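Local coordinates for phage-like element PBSX protein XepA (Bacillus subtilis, PDB 6IA5), which is of unknown function, forms a pentamer and, although encoded in a prophage lytic cassette, does not seem to take part in host cell lysis, at residues D60-G63 with A64-S68. Numbering follows the deposited sequence.
Sequences DRLG and AVLIS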
loop_
_atom_site.group_PDB
_atom_site.type_symbol
_atom_site.label_atom_id
_atom_site.label_comp_id
_atom_site.label_asym_id
_atom_site.label_seq_id
_atom_site.Cartn_x
_atom_site.Cartn_y
_atom_site.Cartn_z
ATOM N N ASP E 60 -15.489 12.728 -32.780
ATOM C CA ASP E 60 -14.692 13.793 -32.196
ATOM C C ASP E 60 -14.866 13.752 -30.674
ATOM O O ASP E 60 -16.004 13.772 -30.192
ATOM C CB ASP E 60 -15.134 15.139 -32.767
ATOM C CG ASP E 60 -14.202 16.309 -32.467
ATOM O OD1 ASP E 60 -13.247 16.160 -31.672
ATOM O OD2 ASP E 60 -14.433 17.375 -33.056
ATOM N N ARG E 61 -13.752 13.681 -29.924
ATOM C CA ARG E 61 -13.830 13.674 -28.464
ATOM C C ARG E 61 -14.182 15.059 -27.920
ATOM O O ARG E 61 -14.687 15.167 -26.806
ATOM C CB ARG E 61 -12.476 13.331 -27.838
ATOM C CG ARG E 61 -12.046 11.888 -28.067
ATOM C CD ARG E 61 -10.583 11.730 -27.708
ATOM N NE ARG E 61 -10.478 11.991 -26.296
ATOM C CZ ARG E 61 -9.378 12.326 -25.651
ATOM N NH1 ARG E 61 -8.212 12.320 -26.267
ATOM N NH2 ARG E 61 -9.462 12.664 -24.378
ATOM N N LEU E 62 -13.884 16.113 -28.685
ATOM C CA LEU E 62 -14.027 17.485 -28.236
ATOM C C LEU E 62 -15.472 17.930 -28.421
ATOM O O LEU E 62 -16.038 17.814 -29.507
ATOM C CB LEU E 62 -13.083 18.387 -29.037
ATOM C CG LEU E 62 -11.600 18.018 -28.974
ATOM C CD1 LEU E 62 -10.749 19.079 -29.675
ATOM C CD2 LEU E 62 -11.140 17.842 -27.528
ATOM N N GLY E 63 -16.064 18.438 -27.344
ATOM C CA GLY E 63 -17.458 18.833 -27.358
ATOM C C GLY E 63 -17.857 19.248 -25.951
ATOM O O GLY E 63 -16.993 19.327 -25.075
ATOM N N ALA E 64 -19.160 19.434 -25.744
ATOM C CA ALA E 64 -19.711 19.767 -24.437
ATOM C C ALA E 64 -19.370 18.675 -23.419
ATOM O O ALA E 64 -19.127 18.961 -22.253
ATOM C CB ALA E 64 -21.212 19.964 -24.533
ATOM N N VAL E 65 -19.344 17.423 -23.876
ATOM C CA VAL E 65 -18.902 16.322 -23.040
ATOM C C VAL E 65 -17.539 15.877 -23.559
ATOM O O VAL E 65 -17.433 15.453 -24.704
ATOM C CB VAL E 65 -19.916 15.164 -23.040
ATOM C CG1 VAL E 65 -19.420 13.986 -22.202
ATOM C CG2 VAL E 65 -21.270 15.650 -22.563
ATOM N N LEU E 66 -16.505 16.000 -22.720
ATOM C CA LEU E 66 -15.176 15.690 -23.215
ATOM C C LEU E 66 -14.893 14.202 -23.006
ATOM O O LEU E 66 -14.585 13.781 -21.897
ATOM C CB LEU E 66 -14.118 16.619 -22.616
ATOM C CG LEU E 66 -12.987 16.789 -23.626
ATOM C CD1 LEU E 66 -12.702 18.198 -24.051
ATOM C CD2 LEU E 66 -11.842 15.823 -23.392
ATOM N N ILE E 67 -14.988 13.422 -24.092
ATOM C CA ILE E 67 -14.838 11.975 -24.020
ATOM C C ILE E 67 -13.402 11.626 -23.640
ATOM O O ILE E 67 -12.468 12.046 -24.319
ATOM C CB ILE E 67 -15.265 11.286 -25.337
ATOM C CG1 ILE E 67 -16.694 11.656 -25.764
ATOM C CG2 ILE E 67 -15.098 9.783 -25.222
ATOM C CD1 ILE E 67 -17.734 11.480 -24.664
ATOM N N SER E 68 -13.239 10.826 -22.568
ATOM C CA SER E 68 -11.917 10.426 -22.092
ATOM C C SER E 68 -11.611 8.959 -22.412
ATOM O O SER E 68 -10.444 8.576 -22.449
ATOM C CB SER E 68 -11.810 10.691 -20.605
ATOM O OG SER E 68 -12.769 9.872 -19.940
#
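Arg-61 reaches across the loop between strands 53-60 and 69-76 and clasps the backbone carbonyl of Ile-67 side-on. Its NE lies 2.8 Å from Ile-67 O in a fairly straight bond, and its NH2 gives the same oxygen a second, more bent bond of 3.1 Å. The oxygen sits almost in the guanidinium plane, so both N-H groups converge on it. A bend at chi3 (64°) in an otherwise extended chain folds the head over to this carbonyl, a reach that arginine's length and paired donors suit well.

A backbone bond between the same two residues closes the loop: Ile-67 N donates to Arg-61 O at 3.2 Å. The main chain of Ile-67 is thus held from both ends, its N by the Arg-61 carbonyl and its O by the Arg-61 side chain. At the entry to the loop, Leu-62 N donates to Asp-60 OD1 at 3.1 Å, meeting the carboxylate from above its plane; this is an Asx turn, for which aspartate's short acceptor-bearing side chain is fitted. The other oxygen, OD2, forms a salt bridge with Arg-117. Gly-63 carries the chain through a very extended conformation (phi 175°, psi -170°), readily open to a residue without a side chain.

Apolar contact comes from Leu-62 and Leu-66, whose branched ends lie side by side, CD2 of Leu-62 being 3.8 Å from CD1 of Leu-66. Both are buried and pack on aromatic residues of a second subunit, its Tyr-136 and Trp-73 respectively, a setting suited to branched apolar side chains, while Ala-64 and Val-65 touch a third.

Two neutral backbone carbonyls, Ile-67 O and Lys-116 O, accept from the buried guanidinium, and a glycerol, probably from the crystallisation liquor, also meets NH1; the charge probably strengthens the grip on Ile-67 O, fixing the loop's shape at the subunit interface.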